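Local coordinates for bifunctional GH43-CE protein (Bacteroides eggerthii, PDB 6MLY), which probably cleaves xylose units from xylan with a family 43 glycoside hydrolase part and carries a second, carbohydrate esterase part, at residues 27-32 and 273-278; 31-36 and 263-268; 376-381 and 449-454. One frame throughout, in Å; residues are numbered along the deposited sequence.

Interaction 1: residues 27-32 and 273-278; sequences YADAPD and VGRIPY. With EDO (1,2-ethanediol), chain F.
The Y27 ring packs against I276 and V273. I276 CD1 lies over one face of the ring, 4.0 Å from Y27 CE2. V273 CG1 meets the same carbon at the ring edge, near its plane. I276 CG1 sits between its own backbone N and carbonyl carbon (chi1 57°), and this carries CD1 alongside the tyrosine, both side chains pointing the same way. A second apolar touch joins A30 CB to P277 CG at 3.6 Å.

Both segments belong to the GH43 part, which in this family is a five-bladed beta-propeller. The loop leading into strand 34-38 here lies against the start of strand 275-282. Two hydrogen bonds cross here, one to the D29 side chain and one between backbones. R275 N gives its hydrogen to D29 OD1 at 2.9 Å, on the anti side of the carboxylate. The other carboxylate oxygen, OD2, accepts from G486 N, so both oxygens of D29 are held. A30 N returns a bond to R275 O at 3.1 Å. G274 has backbone angles that call for glycine, and a CB there would run into D29 OD1.

Farther out, the R275 side chain reaches past P31. P31 CB lies over one face of the guanidinium, 3.7 Å from R275 NH2. A bend at chi3 (-84°) turns the guanidinium toward D32. The two charged planes stand 83° apart, and D32 OD1 is 3.9 Å from R275 NH1. This is a long ion pair of charges only, with no N-H aimed at the oxygen. A 1,2-ethanediol, probably from the crystallisation liquor, bridges the two groups. R275 NH1 and NH2 both donate to its O1, in the guanidinium plane, and its O2 bonds D32 OD2 at 2.7 Å. The D32 side chain is about 6 Å from that of D143, predicted to tune the pKa of the catalytic acid.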
loop_
_atom_site.group_PDB
_atom_site.type_symbol
_atom_site.label_atom_id
_atom_site.label_comp_id
_atom_site.label_asym_id
_atom_site.label_seq_id
_atom_site.Cartn_x
_atom_site.Cartn_y
_atom_site.Cartn_z
ATOM N N TYR A 27 -9.835 0.753 -14.547
ATOM C CA TYR A 27 -8.853 0.199 -13.627
ATOM C C TYR A 27 -9.238 0.602 -12.198
ATOM O O TYR A 27 -8.581 1.446 -11.583
ATOM C CB TYR A 27 -7.440 0.655 -14.001
ATOM C CG TYR A 27 -6.346 -0.335 -13.685
ATOM C CD1 TYR A 27 -5.271 -0.502 -14.545
ATOM C CD2 TYR A 27 -6.389 -1.126 -12.546
ATOM C CE1 TYR A 27 -4.259 -1.410 -14.272
ATOM C CE2 TYR A 27 -5.387 -2.040 -12.260
ATOM C CZ TYR A 27 -4.315 -2.180 -13.123
ATOM O OH TYR A 27 -3.320 -3.069 -12.833
ATOM N N ALA A 28 -10.316 -0.008 -11.690
ATOM C CA ALA A 28 -10.848 0.282 -10.355
ATOM C C ALA A 28 -11.965 -0.708 -10.011
ATOM O O ALA A 28 -12.503 -1.385 -10.887
ATOM C CB ALA A 28 -11.351 1.703 -10.280
ATOM N N ASP A 29 -12.312 -0.748 -8.723
ATOM C CA ASP A 29 -13.208 -1.732 -8.145
ATOM C C ASP A 29 -14.654 -1.372 -8.517
ATOM O O ASP A 29 -15.300 -0.567 -7.843
ATOM C CB ASP A 29 -12.974 -1.816 -6.634
ATOM C CG ASP A 29 -13.668 -2.968 -5.931
ATOM O OD1 ASP A 29 -13.582 -4.111 -6.428
ATOM O OD2 ASP A 29 -14.275 -2.713 -4.875
ATOM N N ALA A 30 -15.130 -1.968 -9.618
ATOM C CA ALA A 30 -16.509 -1.862 -10.084
ATOM C C ALA A 30 -17.036 -3.264 -10.370
ATOM O O ALA A 30 -17.235 -3.635 -11.523
ATOM C CB ALA A 30 -16.578 -0.982 -11.310
ATOM N N PRO A 31 -17.246 -4.094 -9.322
ATOM C CA PRO A 31 -17.677 -5.481 -9.501
ATOM C C PRO A 31 -19.183 -5.659 -9.746
ATOM O O PRO A 31 -19.974 -4.787 -9.390
ATOM C CB PRO A 31 -17.295 -6.129 -8.160
ATOM C CG PRO A 31 -17.438 -5.003 -7.155
ATOM C CD PRO A 31 -17.041 -3.747 -7.905
ATOM N N ASP A 32 -19.539 -6.804 -10.340
ATOM C CA ASP A 32 -20.919 -7.234 -10.569
ATOM C C ASP A 32 -21.658 -6.168 -11.382
ATOM O O ASP A 32 -22.613 -5.550 -10.904
ATOM C CB ASP A 32 -21.639 -7.525 -9.253
ATOM C CG ASP A 32 -20.958 -8.575 -8.395
ATOM O OD1 ASP A 32 -19.859 -9.038 -8.778
ATOM O OD2 ASP A 32 -21.530 -8.918 -7.342
ATOM N N VAL A 273 -6.262 -3.496 -5.609
ATOM C CA VAL A 273 -7.097 -2.474 -6.255
ATOM C C VAL A 273 -8.560 -2.944 -6.263
ATOM O O VAL A 273 -9.473 -2.137 -6.068
ATOM C CB VAL A 273 -6.584 -2.134 -7.670
ATOM C CG1 VAL A 273 -6.977 -3.181 -8.705
ATOM C CG2 VAL A 273 -7.021 -0.745 -8.112
ATOM N N GLY A 274 -8.772 -4.250 -6.472
ATOM C CA GLY A 274 -10.100 -4.868 -6.373
ATOM C C GLY A 274 -10.441 -5.721 -7.587
ATOM O O GLY A 274 -9.631 -6.544 -8.026
ATOM N N ARG A 275 -11.658 -5.516 -8.110
ATOM C CA ARG A 275 -12.252 -6.313 -9.202
ATOM C C ARG A 275 -12.679 -5.360 -10.329
ATOM O O ARG A 275 -13.637 -4.602 -10.181
ATOM C CB ARG A 275 -13.404 -7.156 -8.644
ATOM C CG ARG A 275 -13.025 -7.978 -7.418
ATOM C CD ARG A 275 -14.055 -9.026 -7.031
ATOM N NE ARG A 275 -15.131 -8.496 -6.200
ATOM C CZ ARG A 275 -16.351 -9.022 -6.111
ATOM N NH1 ARG A 275 -16.662 -10.109 -6.796
ATOM N NH2 ARG A 275 -17.264 -8.452 -5.344
ATOM N N ILE A 276 -11.947 -5.410 -11.451
ATOM C CA ILE A 276 -11.856 -4.295 -12.406
ATOM C C ILE A 276 -12.549 -4.675 -13.716
ATOM O O ILE A 276 -12.282 -5.735 -14.276
ATOM C CB ILE A 276 -10.382 -3.864 -12.614
ATOM C CG1 ILE A 276 -9.484 -5.006 -13.097
ATOM C CG2 ILE A 276 -9.804 -3.238 -11.352
ATOM C CD1 ILE A 276 -8.198 -4.532 -13.724
ATOM N N PRO A 277 -13.494 -3.844 -14.217
ATOM C CA PRO A 277 -14.147 -4.070 -15.510
ATOM C C PRO A 277 -13.250 -4.338 -16.731
ATOM O O PRO A 277 -12.201 -3.694 -16.896
ATOM C CB PRO A 277 -14.891 -2.747 -15.730
ATOM C CG PRO A 277 -15.281 -2.327 -14.339
ATOM C CD PRO A 277 -14.070 -2.690 -13.508
ATOM N N TYR A 278 -13.709 -5.282 -17.569
ATOM C CA TYR A 278 -13.086 -5.697 -18.829
ATOM C C TYR A 278 -14.156 -5.730 -19.931
ATOM O O TYR A 278 -15.269 -6.215 -19.708
ATOM C CB TYR A 278 -12.465 -7.092 -18.701
ATOM C CG TYR A 278 -11.047 -7.139 -18.185
ATOM C CD1 TYR A 278 -10.718 -6.626 -16.941
ATOM C CD2 TYR A 278 -10.034 -7.732 -18.925
ATOM C CE1 TYR A 278 -9.420 -6.678 -16.458
ATOM C CE2 TYR A 278 -8.730 -7.791 -18.456
ATOM C CZ TYR A 278 -8.420 -7.260 -17.217
ATOM O OH TYR A 278 -7.143 -7.313 -16.740
HETATM C C1 EDO F . -19.736 -11.317 -5.482
HETATM O O1 EDO F . -19.424 -10.201 -6.324
HETATM C C2 EDO F . -20.744 -10.862 -4.437
HETATM O O2 EDO F . -21.908 -10.347 -5.100
#

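Interaction 2: residues 31-36 and 263-268; sequences PDMSML and FAYLFE. With EDO (1,2-ethanediol), chain F.
Two neighbouring sheets of the GH43 propeller meet where M33, just before strand 34-38, and M35 within it pack on Y265 of strand 262-269. The touching parts run in opposite directions but are not paired as strands. The nearest CA atoms, P31 CA and F267 CA, are 6.7 Å apart, and side chains make most of the contact. Y265 CG lies between its own backbone N and carbonyl carbon (chi1 63°), and the ring extends toward the 31-36 backbone.

M35 CB sits over one face of this ring, 3.5 Å from its centroid, in a CH-pi contact. M35 SD is farther and oblique, a Met-aromatic contact. M33 comes from another side: its CB is 3.6 Å from Y265 CD1, while M33 O lies at the ring edge, in plane. M33 CE runs on to L266 O. The phenol oxygen accepts a straight bond from M35 N, 3.1 Å from Y265 OH at 179°. Y265 OH is also hydrogen-bonded to Q203 OE1.

A phenylalanine in place of Y265 would probably keep the methionine packing but leave M35 N and Q203 without their shared hydroxyl partner.

Nearer the predicted active site, P31 CA lies over the F267 ring, and D32 OD1 approaches F267 CE2 obliquely at 3.6 Å. Sheets packed together through interlocking side chains are typical of adjacent blades in a beta-propeller.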
loop_
_atom_site.group_PDB
_atom_site.type_symbol
_atom_site.label_atom_id
_atom_site.label_comp_id
_atom_site.label_asym_id
_atom_site.label_seq_id
_atom_site.Cartn_x
_atom_site.Cartn_y
_atom_site.Cartn_z
ATOM N N PRO A 31 -17.246 -4.094 -9.322
ATOM C CA PRO A 31 -17.677 -5.481 -9.501
ATOM C C PRO A 31 -19.183 -5.659 -9.746
ATOM O O PRO A 31 -19.974 -4.787 -9.390
ATOM C CB PRO A 31 -17.295 -6.129 -8.160
ATOM C CG PRO A 31 -17.438 -5.003 -7.155
ATOM C CD PRO A 31 -17.041 -3.747 -7.905
ATOM N N ASP A 32 -19.539 -6.804 -10.340
ATOM C CA ASP A 32 -20.919 -7.234 -10.569
ATOM C C ASP A 32 -21.658 -6.168 -11.382
ATOM O O ASP A 32 -22.613 -5.550 -10.904
ATOM C CB ASP A 32 -21.639 -7.525 -9.253
ATOM C CG ASP A 32 -20.958 -8.575 -8.395
ATOM O OD1 ASP A 32 -19.859 -9.038 -8.778
ATOM O OD2 ASP A 32 -21.530 -8.918 -7.342
ATOM N N MET A 33 -21.183 -5.963 -12.613
ATOM C CA MET A 33 -21.766 -5.008 -13.530
ATOM C C MET A 33 -23.077 -5.578 -14.086
ATOM O O MET A 33 -23.185 -6.770 -14.376
ATOM C CB MET A 33 -20.818 -4.711 -14.695
ATOM C CG MET A 33 -19.628 -3.863 -14.306
ATOM S SD MET A 33 -18.530 -3.523 -15.706
ATOM C CE MET A 33 -17.807 -5.142 -15.966
ATOM N N SER A 34 -24.072 -4.696 -14.196
ATOM C CA SER A 34 -25.253 -4.899 -14.997
ATOM C C SER A 34 -25.363 -3.705 -15.949
ATOM O O SER A 34 -25.614 -2.588 -15.511
ATOM C CB SER A 34 -26.476 -5.055 -14.127
ATOM O OG SER A 34 -27.606 -5.475 -14.878
ATOM N N MET A 35 -25.141 -3.964 -17.242
ATOM C CA MET A 35 -25.003 -2.928 -18.264
ATOM C C MET A 35 -26.195 -2.977 -19.234
ATOM O O MET A 35 -26.801 -4.032 -19.479
ATOM C CB MET A 35 -23.700 -3.129 -19.044
ATOM C CG MET A 35 -23.218 -1.895 -19.790
ATOM S SD MET A 35 -21.569 -2.140 -20.506
ATOM C CE MET A 35 -20.569 -1.991 -19.026
ATOM N N LEU A 36 -26.536 -1.810 -19.782
ATOM C CA LEU A 36 -27.466 -1.736 -20.886
ATOM C C LEU A 36 -27.210 -0.456 -21.685
ATOM O O LEU A 36 -26.496 0.456 -21.230
ATOM C CB LEU A 36 -28.915 -1.819 -20.381
ATOM C CG LEU A 36 -29.371 -0.763 -19.373
ATOM C CD1 LEU A 36 -29.563 0.598 -20.026
ATOM C CD2 LEU A 36 -30.662 -1.195 -18.704
ATOM N N PHE A 263 -19.914 -6.627 -27.543
ATOM C CA PHE A 263 -18.933 -6.680 -26.480
ATOM C C PHE A 263 -19.500 -7.506 -25.320
ATOM O O PHE A 263 -20.713 -7.572 -25.136
ATOM C CB PHE A 263 -18.583 -5.263 -26.015
ATOM C CG PHE A 263 -17.814 -4.446 -27.021
ATOM C CD1 PHE A 263 -18.474 -3.671 -27.962
ATOM C CD2 PHE A 263 -16.427 -4.454 -27.028
ATOM C CE1 PHE A 263 -17.762 -2.923 -28.888
ATOM C CE2 PHE A 263 -15.717 -3.704 -27.954
ATOM C CZ PHE A 263 -16.385 -2.941 -28.884
ATOM N N ALA A 264 -18.604 -8.135 -24.555
ATOM C CA ALA A 264 -18.939 -8.786 -23.292
ATOM C C ALA A 264 -18.321 -7.983 -22.147
ATOM O O ALA A 264 -17.102 -7.877 -22.074
ATOM C CB ALA A 264 -18.428 -10.204 -23.286
ATOM N N TYR A 265 -19.162 -7.410 -21.276
ATOM C CA TYR A 265 -18.669 -6.716 -20.084
ATOM C C TYR A 265 -18.453 -7.758 -18.979
ATOM O O TYR A 265 -19.373 -8.508 -18.652
ATOM C CB TYR A 265 -19.595 -5.568 -19.671
ATOM C CG TYR A 265 -20.990 -5.952 -19.253
ATOM C CD1 TYR A 265 -21.286 -6.269 -17.938
ATOM C CD2 TYR A 265 -22.029 -5.965 -20.172
ATOM C CE1 TYR A 265 -22.570 -6.609 -17.550
ATOM C CE2 TYR A 265 -23.321 -6.307 -19.803
ATOM C CZ TYR A 265 -23.594 -6.626 -18.485
ATOM O OH TYR A 265 -24.867 -6.953 -18.118
ATOM N N LEU A 266 -17.212 -7.807 -18.464
ATOM C CA LEU A 266 -16.734 -8.787 -17.474
ATOM C C LEU A 266 -15.759 -8.098 -16.511
ATOM O O LEU A 266 -15.410 -6.934 -16.709
ATOM C CB LEU A 266 -16.021 -9.934 -18.200
ATOM C CG LEU A 266 -16.781 -10.607 -19.340
ATOM C CD1 LEU A 266 -15.823 -11.383 -20.235
ATOM C CD2 LEU A 266 -17.874 -11.521 -18.802
ATOM N N PHE A 267 -15.284 -8.834 -15.496
ATOM C CA PHE A 267 -14.281 -8.302 -14.561
ATOM C C PHE A 267 -13.288 -9.388 -14.125
ATOM O O PHE A 267 -13.627 -10.578 -14.068
ATOM C CB PHE A 267 -14.956 -7.652 -13.349
ATOM C CG PHE A 267 -15.623 -8.599 -12.380
ATOM C CD1 PHE A 267 -14.885 -9.282 -11.423
ATOM C CD2 PHE A 267 -16.997 -8.780 -12.399
ATOM C CE1 PHE A 267 -15.503 -10.142 -10.527
ATOM C CE2 PHE A 267 -17.613 -9.640 -11.502
ATOM C CZ PHE A 267 -16.868 -10.320 -10.569
ATOM N N GLU A 268 -12.067 -8.936 -13.800
ATOM C CA GLU A 268 -10.959 -9.747 -13.265
ATOM C C GLU A 268 -10.794 -9.430 -11.775
ATOM O O GLU A 268 -11.204 -8.366 -11.323
ATOM C CB GLU A 268 -9.664 -9.416 -14.014
ATOM C CG GLU A 268 -8.572 -10.469 -13.885
ATOM C CD GLU A 268 -7.174 -9.992 -14.255
ATOM O OE1 GLU A 268 -6.971 -8.760 -14.332
ATOM O OE2 GLU A 268 -6.283 -10.852 -14.456
HETATM C C1 EDO F . -19.736 -11.317 -5.482
HETATM O O1 EDO F . -19.424 -10.201 -6.324
HETATM C C2 EDO F . -20.744 -10.862 -4.437
HETATM O O2 EDO F . -21.908 -10.347 -5.100
#

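Interaction 3: residues 376-381 and 449-454; sequences GPVCTG and DFRNKV
In the concanavalin A-like domain, V378 and D449 form a non-hydrogen-bonded antiparallel pair where strands 378-386 and 441-449 adjoin. Their side chains lie side by side on one face of the sheet, with V378 CG1 3.4 Å from D449 OD1. Just beyond, the chain turns away at F450. F450 N donates to P377 O at 3.1 Å, nearly along the C=O axis. P377 follows a cis peptide bond.

R451 comes back over the valine. V378 CG1 touches R451 CG at 3.6 Å and also lies over one face of the guanidinium. A bend in the arginine at chi3 (-56°) folds this group back toward D449. R451 NE and D449 OD1 form a salt bridge at 2.7 Å, and R451 NH2 adds a weak bond to D449 OD2. The same OD1 takes a hydrogen from R451 N at 3.3 Å, from above the carboxylate plane, making an Asx turn. R451 NH2 has a further salt bridge to D516.

The F450 ring lies beside C379. C379 SG meets it at the edge, near the plane, 4.2 Å from F450 CE2. The F450 side chain also touches A272 and V273 of the GH43 part, and so takes part in the interface between the two domains.

Two kinds of contact meet here: an aromatic ring against a cysteine, and a valine methyl over the guanidinium of an ion pair. D449 serves both the turn backbone and the arginine charge, which probably restrains R451 despite its partial exposure.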
loop_
_atom_site.group_PDB
_atom_site.type_symbol
_atom_site.label_atom_id
_atom_site.label_comp_id
_atom_site.label_asym_id
_atom_site.label_seq_id
_atom_site.Cartn_x
_atom_site.Cartn_y
_atom_site.Cartn_z
ATOM N N GLY A 376 -5.973 2.230 -10.555
ATOM C CA GLY A 376 -4.754 1.681 -11.145
ATOM C C GLY A 376 -4.360 2.418 -12.424
ATOM O O GLY A 376 -5.159 3.171 -12.981
ATOM N N PRO A 377 -3.128 2.186 -12.897
ATOM C CA PRO A 377 -2.186 1.240 -12.311
ATOM C C PRO A 377 -1.479 1.749 -11.042
ATOM O O PRO A 377 -1.049 0.938 -10.219
ATOM C CB PRO A 377 -1.158 1.003 -13.427
ATOM C CG PRO A 377 -1.151 2.303 -14.188
ATOM C CD PRO A 377 -2.595 2.757 -14.144
ATOM N N VAL A 378 -1.359 3.076 -10.907
ATOM C CA VAL A 378 -0.831 3.742 -9.701
ATOM C C VAL A 378 -1.797 4.860 -9.302
ATOM O O VAL A 378 -2.596 5.319 -10.131
ATOM C CB VAL A 378 0.580 4.318 -9.922
ATOM C CG1 VAL A 378 1.583 3.236 -10.290
ATOM C CG2 VAL A 378 0.583 5.440 -10.955
ATOM N N CYS A 379 -1.710 5.297 -8.044
ATOM C CA CYS A 379 -2.452 6.465 -7.590
ATOM C C CYS A 379 -1.830 7.046 -6.314
ATOM O O CYS A 379 -0.937 6.450 -5.687
ATOM C CB CYS A 379 -3.929 6.146 -7.365
ATOM S SG CYS A 379 -4.264 5.076 -5.939
ATOM N N THR A 380 -2.319 8.238 -5.961
ATOM C CA THR A 380 -1.889 8.965 -4.806
ATOM C C THR A 380 -3.048 9.845 -4.328
ATOM O O THR A 380 -3.526 10.685 -5.076
ATOM C CB THR A 380 -0.621 9.765 -5.137
ATOM O OG1 THR A 380 0.406 8.823 -5.454
ATOM C CG2 THR A 380 -0.171 10.672 -4.011
ATOM N N GLY A 381 -3.484 9.620 -3.083
ATOM C CA GLY A 381 -4.420 10.498 -2.382
ATOM C C GLY A 381 -3.691 11.468 -1.466
ATOM O O GLY A 381 -2.544 11.229 -1.116
ATOM N N ASP A 449 0.962 1.452 -5.383
ATOM C CA ASP A 449 1.562 0.814 -6.550
ATOM C C ASP A 449 0.902 -0.555 -6.733
ATOM O O ASP A 449 1.184 -1.495 -5.981
ATOM C CB ASP A 449 3.088 0.698 -6.442
ATOM C CG ASP A 449 3.758 0.362 -7.767
ATOM O OD1 ASP A 449 3.100 0.541 -8.809
ATOM O OD2 ASP A 449 4.924 -0.079 -7.757
ATOM N N PHE A 450 -0.001 -0.627 -7.718
ATOM C CA PHE A 450 -0.651 -1.863 -8.133
ATOM C C PHE A 450 0.089 -2.460 -9.340
ATOM O O PHE A 450 -0.139 -3.615 -9.679
ATOM C CB PHE A 450 -2.134 -1.608 -8.428
ATOM C CG PHE A 450 -2.913 -1.017 -7.273
ATOM C CD1 PHE A 450 -3.231 -1.785 -6.160
ATOM C CD2 PHE A 450 -3.325 0.308 -7.291
ATOM C CE1 PHE A 450 -3.943 -1.246 -5.097
ATOM C CE2 PHE A 450 -4.038 0.846 -6.228
ATOM C CZ PHE A 450 -4.343 0.070 -5.133
ATOM N N ARG A 451 0.989 -1.681 -9.961
ATOM C CA ARG A 451 1.767 -2.116 -11.139
ATOM C C ARG A 451 2.211 -3.571 -10.947
ATOM O O ARG A 451 3.000 -3.866 -10.053
ATOM C CB ARG A 451 3.010 -1.243 -11.356
ATOM C CG ARG A 451 2.721 0.177 -11.829
ATOM C CD ARG A 451 3.957 1.048 -12.014
ATOM N NE ARG A 451 4.780 1.144 -10.813
ATOM C CZ ARG A 451 5.346 2.258 -10.363
ATOM N NH1 ARG A 451 5.231 3.388 -11.038
ATOM N NH2 ARG A 451 6.016 2.235 -9.227
ATOM N N ASN A 452 1.683 -4.468 -11.785
ATOM C CA ASN A 452 2.019 -5.896 -11.750
ATOM C C ASN A 452 1.783 -6.439 -10.331
ATOM O O ASN A 452 2.553 -7.253 -9.827
ATOM C CB ASN A 452 3.445 -6.150 -12.256
ATOM C CG ASN A 452 3.621 -5.857 -13.733
ATOM O OD1 ASN A 452 4.204 -6.656 -14.464
ATOM N ND2 ASN A 452 3.123 -4.716 -14.187
ATOM N N LYS A 453 0.708 -5.955 -9.697
ATOM C CA LYS A 453 0.166 -6.465 -8.434
ATOM C C LYS A 453 1.219 -6.457 -7.320
ATOM O O LYS A 453 1.166 -7.307 -6.432
ATOM C CB LYS A 453 -0.415 -7.870 -8.646
ATOM C CG LYS A 453 -1.850 -7.895 -9.165
ATOM C CD LYS A 453 -2.114 -8.955 -10.210
ATOM C CE LYS A 453 -1.484 -8.628 -11.547
ATOM N NZ LYS A 453 -1.996 -9.503 -12.629
ATOM N N VAL A 454 2.138 -5.482 -7.340
ATOM C CA VAL A 454 3.129 -5.343 -6.260
ATOM C C VAL A 454 2.377 -4.965 -4.971
ATOM O O VAL A 454 2.732 -5.434 -3.889
ATOM C CB VAL A 454 4.270 -4.358 -6.601
ATOM C CG1 VAL A 454 5.061 -4.811 -7.823
ATOM C CG2 VAL A 454 3.793 -2.921 -6.772
#

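In the fold
Interactions 1 and 2 lie about 9 Å apart, centre to centre, in the GH43 part. They share P31 and D32, and their second segments lie on neighbouring strands, 262-269 and 275-282, of one three-stranded sheet. Between them, the N-terminal stretch is joined to the chain more than 220 residues later, consistent with the first and last sheets of the propeller packing together. Interaction 3 comes later in the chain, in the concanavalin A-like domain. Its centre is about 13 Å from that of interaction 1 and about 22 Å from that of interaction 2. It touches interaction 1 through Y27 with G376 and V273 with F450. Interaction 1 therefore links the region of D32 to the domain interface.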